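Local coordinates for protein-glutamine gamma-glutamyltransferase (Pagrus major, PDB 1G0D), which probably catalyses the calcium-dependent cross-linking of peptide-bound glutamine to lysine or other primary amines, at residues A[614-628]-A[654-668]. Residues are numbered along the deposited sequence; the frame is centred on the assembly and turned at random.
Sequences PLKGGVFTLEGAGLL and MRTGVRKLLVDFDSD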
ATOM      1  N   PRO A 614     -32.098  10.581   7.703  1.00 47.06           N
ATOM      2  CA  PRO A 614     -31.392  10.330   8.958  1.00 46.85           C
ATOM      3  C   PRO A 614     -30.402   9.179   8.660  1.00 44.86           C
ATOM      4  O   PRO A 614     -30.682   8.352   7.794  1.00 47.36           O
ATOM      5  CB  PRO A 614     -32.513   9.881   9.896  1.00 48.89           C
ATOM      6  CG  PRO A 614     -33.431   9.115   8.982  1.00 48.38           C
ATOM      7  CD  PRO A 614     -33.426   9.937   7.687  1.00 49.32           C
ATOM      8  N   LEU A 615     -29.252   9.131   9.335  1.00 39.89           N
ATOM      9  CA  LEU A 615     -28.307   8.028   9.131  1.00 33.71           C
ATOM     10  C   LEU A 615     -28.328   7.272  10.425  1.00 33.59           C
ATOM     11  O   LEU A 615     -28.325   7.850  11.501  1.00 33.99           O
ATOM     12  CB  LEU A 615     -26.883   8.521   8.883  1.00 32.95           C
ATOM     13  CG  LEU A 615     -26.601  10.025   8.771  1.00 28.64           C
ATOM     14  CD1 LEU A 615     -25.127  10.243   8.909  1.00 34.24           C
ATOM     15  CD2 LEU A 615     -27.072  10.541   7.443  1.00 26.99           C
ATOM     16  N   LYS A 616     -28.393   5.971  10.351  1.00 35.26           N
ATOM     17  CA  LYS A 616     -28.389   5.259  11.592  1.00 39.01           C
ATOM     18  C   LYS A 616     -27.326   4.220  11.479  1.00 37.74           C
ATOM     19  O   LYS A 616     -26.873   3.900  10.384  1.00 38.24           O
ATOM     20  CB  LYS A 616     -29.754   4.636  11.893  1.00 46.40           C
ATOM     21  CG  LYS A 616     -30.547   4.180  10.684  1.00 52.44           C
ATOM     22  CD  LYS A 616     -31.803   3.412  11.130  1.00 60.96           C
ATOM     23  CE  LYS A 616     -33.013   3.660  10.200  1.00 66.04           C
ATOM     24  NZ  LYS A 616     -33.444   5.108  10.129  1.00 69.07           N
ATOM     25  N   GLY A 617     -26.939   3.686  12.624  1.00 38.94           N
ATOM     26  CA  GLY A 617     -25.869   2.712  12.668  1.00 38.47           C
ATOM     27  C   GLY A 617     -24.537   3.442  12.706  1.00 36.58           C
ATOM     28  O   GLY A 617     -23.496   2.831  12.426  1.00 37.86           O
ATOM     29  N   GLY A 618     -24.588   4.739  13.053  1.00 33.83           N
ATOM     30  CA  GLY A 618     -23.407   5.585  13.116  1.00 29.38           C
ATOM     31  C   GLY A 618     -22.363   5.061  14.070  1.00 27.32           C
ATOM     32  O   GLY A 618     -22.643   4.926  15.249  1.00 29.67           O
ATOM     33  N   VAL A 619     -21.183   4.728  13.540  1.00 27.23           N
ATOM     34  CA  VAL A 619     -20.033   4.234  14.320  1.00 22.61           C
ATOM     35  C   VAL A 619     -18.817   5.072  13.973  1.00 25.98           C
ATOM     36  O   VAL A 619     -18.537   5.284  12.782  1.00 30.66           O
ATOM     37  CB  VAL A 619     -19.501   2.875  13.922  1.00 17.34           C
ATOM     38  CG1 VAL A 619     -19.314   2.063  15.128  1.00 17.18           C
ATOM     39  CG2 VAL A 619     -20.311   2.258  12.848  1.00 17.96           C
ATOM     40  N   PHE A 620     -18.078   5.501  14.991  1.00 23.27           N
ATOM     41  CA  PHE A 620     -16.854   6.248  14.777  1.00 19.87           C
ATOM     42  C   PHE A 620     -15.796   5.224  15.204  1.00 22.51           C
ATOM     43  O   PHE A 620     -16.003   4.513  16.191  1.00 21.73           O
ATOM     44  CB  PHE A 620     -16.801   7.459  15.709  1.00 18.77           C
ATOM     45  CG  PHE A 620     -17.652   8.613  15.271  1.00 15.34           C
ATOM     46  CD1 PHE A 620     -17.178   9.529  14.350  1.00 13.79           C
ATOM     47  CD2 PHE A 620     -18.932   8.781  15.775  1.00 13.61           C
ATOM     48  CE1 PHE A 620     -17.978  10.613  13.930  1.00 16.21           C
ATOM     49  CE2 PHE A 620     -19.738   9.850  15.370  1.00 12.58           C
ATOM     50  CZ  PHE A 620     -19.261  10.761  14.446  1.00 16.96           C
ATOM     51  N   THR A 621     -14.698   5.104  14.458  1.00 21.78           N
ATOM     52  CA  THR A 621     -13.611   4.183  14.834  1.00 21.03           C
ATOM     53  C   THR A 621     -12.366   5.032  14.908  1.00 20.63           C
ATOM     54  O   THR A 621     -12.071   5.744  13.954  1.00 23.65           O
ATOM     55  CB  THR A 621     -13.356   3.121  13.784  1.00 22.04           C
ATOM     56  OG1 THR A 621     -14.604   2.530  13.392  1.00 28.33           O
ATOM     57  CG2 THR A 621     -12.392   2.074  14.327  1.00 17.38           C
ATOM     58  N   LEU A 622     -11.633   4.977  16.021  1.00 19.71           N
ATOM     59  CA  LEU A 622     -10.441   5.813  16.170  1.00 18.04           C
ATOM     60  C   LEU A 622      -9.159   5.021  16.362  1.00 17.43           C
ATOM     61  O   LEU A 622      -9.152   4.001  17.035  1.00 22.69           O
ATOM     62  CB  LEU A 622     -10.575   6.751  17.371  1.00 17.01           C
ATOM     63  CG  LEU A 622     -11.729   7.679  17.752  1.00 18.13           C
ATOM     64  CD1 LEU A 622     -11.207   9.092  17.821  1.00 18.84           C
ATOM     65  CD2 LEU A 622     -12.845   7.595  16.790  1.00 17.81           C
ATOM     66  N   GLU A 623      -8.063   5.486  15.769  1.00 15.54           N
ATOM     67  CA  GLU A 623      -6.791   4.808  15.944  1.00 14.96           C
ATOM     68  C   GLU A 623      -5.620   5.715  15.604  1.00 17.52           C
ATOM     69  O   GLU A 623      -5.772   6.706  14.890  1.00 18.99           O
ATOM     70  CB  GLU A 623      -6.733   3.574  15.073  1.00 12.29           C
ATOM     71  CG  GLU A 623      -6.255   3.886  13.701  1.00 16.02           C
ATOM     72  CD  GLU A 623      -5.878   2.649  12.949  1.00 20.81           C
ATOM     73  OE1 GLU A 623      -5.073   1.850  13.477  1.00 23.27           O
ATOM     74  OE2 GLU A 623      -6.401   2.470  11.830  1.00 22.07           O
ATOM     75  N   GLY A 624      -4.447   5.359  16.123  1.00 19.10           N
ATOM     76  CA  GLY A 624      -3.251   6.128  15.843  1.00 19.11           C
ATOM     77  C   GLY A 624      -2.021   5.381  16.322  1.00 20.69           C
ATOM     78  O   GLY A 624      -2.023   4.905  17.453  1.00 20.79           O
ATOM     79  N   ALA A 625      -1.003   5.233  15.462  1.00 20.62           N
ATOM     80  CA  ALA A 625       0.246   4.563  15.833  1.00 18.01           C
ATOM     81  C   ALA A 625       0.727   5.371  17.016  1.00 19.47           C
ATOM     82  O   ALA A 625       0.796   6.598  16.925  1.00 17.71           O
ATOM     83  CB  ALA A 625       1.268   4.669  14.703  1.00 14.30           C
ATOM     84  N   GLY A 626       1.011   4.713  18.133  1.00 18.81           N
ATOM     85  CA  GLY A 626       1.495   5.449  19.285  1.00 17.92           C
ATOM     86  C   GLY A 626       0.478   6.213  20.108  1.00 20.82           C
ATOM     87  O   GLY A 626       0.823   6.693  21.190  1.00 21.09           O
ATOM     88  N   LEU A 627      -0.756   6.355  19.609  1.00 22.73           N
ATOM     89  CA  LEU A 627      -1.850   7.047  20.330  1.00 19.60           C
ATOM     90  C   LEU A 627      -2.846   5.987  20.875  1.00 21.79           C
ATOM     91  O   LEU A 627      -3.011   5.859  22.083  1.00 25.67           O
ATOM     92  CB  LEU A 627      -2.590   8.034  19.412  1.00 16.24           C
ATOM     93  CG  LEU A 627      -1.843   9.296  18.958  1.00 18.58           C
ATOM     94  CD1 LEU A 627      -2.819  10.311  18.328  1.00 16.71           C
ATOM     95  CD2 LEU A 627      -1.125   9.904  20.156  1.00 19.21           C
ATOM     96  N   LEU A 628      -3.529   5.254  19.987  1.00 22.05           N
ATOM     97  CA  LEU A 628      -4.430   4.173  20.392  1.00 17.55           C
ATOM     98  C   LEU A 628      -4.725   3.164  19.314  1.00 18.33           C
ATOM     99  O   LEU A 628      -4.619   3.435  18.117  1.00 16.26           O
ATOM    100  CB  LEU A 628      -5.772   4.658  20.915  1.00 16.83           C
ATOM    101  CG  LEU A 628      -6.683   5.775  20.407  1.00 25.94           C
ATOM    102  CD1 LEU A 628      -7.139   5.567  19.052  1.00 25.38           C
ATOM    103  CD2 LEU A 628      -7.921   5.809  21.279  1.00 24.16           C
ATOM    104  N   MET A 654       0.488   6.213  24.004  1.00 16.52           N
ATOM    105  CA  MET A 654       1.372   5.150  24.395  1.00 20.22           C
ATOM    106  C   MET A 654       2.827   5.506  24.189  1.00 23.32           C
ATOM    107  O   MET A 654       3.687   5.119  24.964  1.00 32.08           O
ATOM    108  CB  MET A 654       1.023   3.908  23.605  1.00 22.40           C
ATOM    109  CG  MET A 654      -0.266   3.309  24.035  1.00 28.43           C
ATOM    110  SD  MET A 654      -0.790   1.972  22.969  1.00 43.98           S
ATOM    111  CE  MET A 654      -1.098   2.838  21.350  1.00 32.77           C
ATOM    112  N   ARG A 655       3.121   6.221  23.121  1.00 22.71           N
ATOM    113  CA  ARG A 655       4.490   6.626  22.847  1.00 18.32           C
ATOM    114  C   ARG A 655       4.528   8.135  22.592  1.00 20.64           C
ATOM    115  O   ARG A 655       3.531   8.797  22.260  1.00 19.04           O
ATOM    116  CB  ARG A 655       5.053   5.871  21.627  1.00 19.22           C
ATOM    117  CG  ARG A 655       5.377   4.377  21.831  1.00 18.61           C
ATOM    118  CD  ARG A 655       5.920   3.754  20.540  1.00 21.78           C
ATOM    119  NE  ARG A 655       4.860   3.367  19.607  1.00 27.17           N
ATOM    120  CZ  ARG A 655       4.966   3.395  18.280  1.00 25.29           C
ATOM    121  NH1 ARG A 655       6.085   3.790  17.714  1.00 26.51           N
ATOM    122  NH2 ARG A 655       3.955   3.010  17.515  1.00 22.41           N
ATOM    123  N   THR A 656       5.708   8.693  22.750  1.00 23.46           N
ATOM    124  CA  THR A 656       5.861  10.109  22.572  1.00 24.08           C
ATOM    125  C   THR A 656       6.147  10.389  21.111  1.00 21.81           C
ATOM    126  O   THR A 656       6.406   9.465  20.353  1.00 23.44           O
ATOM    127  CB  THR A 656       6.971  10.604  23.503  1.00 29.04           C
ATOM    128  OG1 THR A 656       7.282  11.954  23.169  1.00 41.43           O
ATOM    129  CG2 THR A 656       8.220   9.713  23.407  1.00 32.33           C
ATOM    130  N   GLY A 657       6.052  11.648  20.694  1.00 19.84           N
ATOM    131  CA  GLY A 657       6.327  11.979  19.303  1.00 15.39           C
ATOM    132  C   GLY A 657       5.231  12.742  18.577  1.00 16.18           C
ATOM    133  O   GLY A 657       4.190  13.066  19.168  1.00 16.00           O
ATOM    134  N   VAL A 658       5.489  13.087  17.318  1.00 12.58           N
ATOM    135  CA  VAL A 658       4.488  13.762  16.508  1.00 16.94           C
ATOM    136  C   VAL A 658       3.615  12.629  15.933  1.00 20.02           C
ATOM    137  O   VAL A 658       4.052  11.858  15.079  1.00 24.55           O
ATOM    138  CB  VAL A 658       5.128  14.560  15.373  1.00 16.00           C
ATOM    139  CG1 VAL A 658       4.044  15.222  14.545  1.00 11.08           C
ATOM    140  CG2 VAL A 658       6.085  15.586  15.939  1.00 13.21           C
ATOM    141  N   ARG A 659       2.386  12.515  16.414  1.00 17.24           N
ATOM    142  CA  ARG A 659       1.545  11.429  15.981  1.00 15.04           C
ATOM    143  C   ARG A 659       0.299  11.925  15.301  1.00 16.19           C
ATOM    144  O   ARG A 659      -0.057  13.094  15.401  1.00 16.62           O
ATOM    145  CB  ARG A 659       1.214  10.569  17.192  1.00 15.44           C
ATOM    146  CG  ARG A 659       2.371  10.467  18.176  1.00 15.29           C
ATOM    147  CD  ARG A 659       2.388   9.135  18.884  1.00 19.04           C
ATOM    148  NE  ARG A 659       3.726   8.573  18.994  1.00 22.63           N
ATOM    149  CZ  ARG A 659       4.327   7.851  18.050  1.00 24.86           C
ATOM    150  NH1 ARG A 659       5.549   7.381  18.240  1.00 24.94           N
ATOM    151  NH2 ARG A 659       3.716   7.594  16.913  1.00 29.99           N
ATOM    152  N   LYS A 660      -0.340  11.026  14.573  1.00 15.88           N
ATOM    153  CA  LYS A 660      -1.550  11.346  13.819  1.00 17.83           C
ATOM    154  C   LYS A 660      -2.750  10.474  14.282  1.00 20.45           C
ATOM    155  O   LYS A 660      -2.622   9.232  14.444  1.00 18.22           O
ATOM    156  CB  LYS A 660      -1.258  11.156  12.320  1.00 14.94           C
ATOM    157  CG  LYS A 660      -0.074  11.979  11.819  1.00 18.70           C
ATOM    158  CD  LYS A 660      -0.549  13.109  10.914  1.00 25.92           C
ATOM    159  CE  LYS A 660       0.416  14.288  10.863  1.00 22.56           C
ATOM    160  NZ  LYS A 660       1.795  13.772  10.694  1.00 33.14           N
ATOM    161  N   LEU A 661      -3.888  11.129  14.546  1.00 20.46           N
ATOM    162  CA  LEU A 661      -5.084  10.427  15.013  1.00 18.66           C
ATOM    163  C   LEU A 661      -5.991  10.339  13.831  1.00 18.89           C
ATOM    164  O   LEU A 661      -6.298  11.360  13.188  1.00 20.15           O
ATOM    165  CB  LEU A 661      -5.757  11.169  16.160  1.00 14.55           C
ATOM    166  CG  LEU A 661      -6.984  10.486  16.752  1.00 18.11           C
ATOM    167  CD1 LEU A 661      -6.634   9.135  17.349  1.00 14.35           C
ATOM    168  CD2 LEU A 661      -7.598  11.417  17.795  1.00 17.29           C
ATOM    169  N   LEU A 662      -6.375   9.098  13.532  1.00 18.85           N
ATOM    170  CA  LEU A 662      -7.227   8.781  12.379  1.00 19.56           C
ATOM    171  C   LEU A 662      -8.645   8.360  12.785  1.00 18.00           C
ATOM    172  O   LEU A 662      -8.857   7.653  13.775  1.00 17.62           O
ATOM    173  CB  LEU A 662      -6.588   7.665  11.534  1.00 15.99           C
ATOM    174  CG  LEU A 662      -5.358   7.953  10.675  1.00 18.01           C
ATOM    175  CD1 LEU A 662      -4.217   8.534  11.484  1.00 17.54           C
ATOM    176  CD2 LEU A 662      -4.909   6.656  10.099  1.00 20.53           C
ATOM    177  N   VAL A 663      -9.625   8.824  12.020  1.00 17.92           N
ATOM    178  CA  VAL A 663     -10.999   8.491  12.305  1.00 17.50           C
ATOM    179  C   VAL A 663     -11.847   8.228  11.056  1.00 18.60           C
ATOM    180  O   VAL A 663     -11.750   8.917  10.023  1.00 15.52           O
ATOM    181  CB  VAL A 663     -11.653   9.611  13.157  1.00 17.66           C
ATOM    182  CG1 VAL A 663     -13.069   9.244  13.501  1.00 13.79           C
ATOM    183  CG2 VAL A 663     -10.858   9.815  14.423  1.00 19.76           C
ATOM    184  N   ASP A 664     -12.664   7.187  11.186  1.00 20.21           N
ATOM    185  CA  ASP A 664     -13.602   6.758  10.177  1.00 22.50           C
ATOM    186  C   ASP A 664     -15.054   6.779  10.718  1.00 24.23           C
ATOM    187  O   ASP A 664     -15.311   6.464  11.881  1.00 24.72           O
ATOM    188  CB  ASP A 664     -13.247   5.344   9.739  1.00 22.75           C
ATOM    189  CG  ASP A 664     -14.321   4.722   8.883  1.00 26.78           C
ATOM    190  OD1 ASP A 664     -14.357   5.006   7.660  1.00 30.69           O
ATOM    191  OD2 ASP A 664     -15.143   3.956   9.436  1.00 27.90           O
ATOM    192  N   PHE A 665     -15.999   7.174   9.873  1.00 27.93           N
ATOM    193  CA  PHE A 665     -17.424   7.166  10.241  1.00 28.58           C
ATOM    194  C   PHE A 665     -18.266   6.459   9.179  1.00 26.91           C
ATOM    195  O   PHE A 665     -18.199   6.792   7.981  1.00 23.90           O
ATOM    196  CB  PHE A 665     -17.994   8.590  10.443  1.00 32.19           C
ATOM    197  CG  PHE A 665     -19.508   8.623  10.629  1.00 33.45           C
ATOM    198  CD1 PHE A 665     -20.086   8.418  11.887  1.00 36.26           C
ATOM    199  CD2 PHE A 665     -20.358   8.794   9.534  1.00 33.67           C
ATOM    200  CE1 PHE A 665     -21.494   8.374  12.041  1.00 36.33           C
ATOM    201  CE2 PHE A 665     -21.750   8.751   9.687  1.00 31.53           C
ATOM    202  CZ  PHE A 665     -22.315   8.539  10.936  1.00 31.17           C
ATOM    203  N   ASP A 666     -19.050   5.477   9.622  1.00 27.05           N
ATOM    204  CA  ASP A 666     -19.949   4.766   8.717  1.00 29.29           C
ATOM    205  C   ASP A 666     -21.386   4.752   9.237  1.00 29.87           C
ATOM    206  O   ASP A 666     -21.641   4.738  10.451  1.00 27.24           O
ATOM    207  CB  ASP A 666     -19.496   3.326   8.449  1.00 29.23           C
ATOM    208  CG  ASP A 666     -20.188   2.722   7.220  1.00 27.89           C
ATOM    209  OD1 ASP A 666     -20.538   1.524   7.270  1.00 31.74           O
ATOM    210  OD2 ASP A 666     -20.381   3.443   6.208  1.00 26.36           O
ATOM    211  N   SER A 667     -22.319   4.749   8.294  1.00 27.49           N
ATOM    212  CA  SER A 667     -23.723   4.763   8.628  1.00 27.33           C
ATOM    213  C   SER A 667     -24.390   4.110   7.450  1.00 28.26           C
ATOM    214  O   SER A 667     -23.727   3.875   6.439  1.00 29.23           O
ATOM    215  CB  SER A 667     -24.192   6.205   8.736  1.00 22.74           C
ATOM    216  OG  SER A 667     -23.989   6.846   7.488  1.00 17.63           O
ATOM    217  N   ASP A 668     -25.691   3.839   7.574  1.00 28.08           N
ATOM    218  CA  ASP A 668     -26.459   3.205   6.494  1.00 30.55           C
ATOM    219  C   ASP A 668     -26.445   4.024   5.208  1.00 30.09           C
ATOM    220  O   ASP A 668     -26.143   3.491   4.143  1.00 30.22           O
ATOM    221  CB  ASP A 668     -27.922   2.961   6.915  1.00 29.12           C
ATOM    222  CG  ASP A 668     -28.643   4.235   7.320  1.00 32.88           C
ATOM    223  OD1 ASP A 668     -29.883   4.185   7.459  1.00 35.53           O
ATOM    224  OD2 ASP A 668     -27.982   5.281   7.507  1.00 32.97           O
TER
HETATM  225  O   HOH W   1     -32.013   5.733   6.879  1.00 40.72           O
HETATM  226  O   HOH W   2      -1.461   6.637  13.403  1.00 11.38           O
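F620 and F665, a non-hydrogen-bonded pair of antiparallel strands 619-624 and 659-666, meet on the buried face: CD1 of F665 lies over the centre of the F620 ring, 3.5 Å above its plane, the planes inclined at 48°. F665 swings its ring there with CG anti to the backbone N (chi1 172°), and its CE1 rests 3.5 Å from CA of G618, which, with no side chain, lets the ring come close to the backbone. Next along, L622 and V663 lie side by side, methyls of the two branched side chains meeting, L622 CD1 3.5 Å from V663 CG2. Both strands belong to one sheet of the C-terminal Ig-like domain, and this apolar face turns to strand 644-651, where V647 touches F620 and L649 touches L622. The other face is mixed, V619 and L662 among T621, E623, D664 and D666: D664 forms salt bridges with K674 and R248, and the E623 carboxylate hydrogen-bonds T250 OG1. Beyond the strands, G626 O accepts from both M654 N and R655 N; the R659 guanidinium lays one face over CA of G626, whose positive phi (78°) also fits glycine. The other end is looser and more exposed: D668 OD2, met from above the carboxylate plane, takes K616 N at 3.0 Å, and a water joins P614 O to D668 OD1.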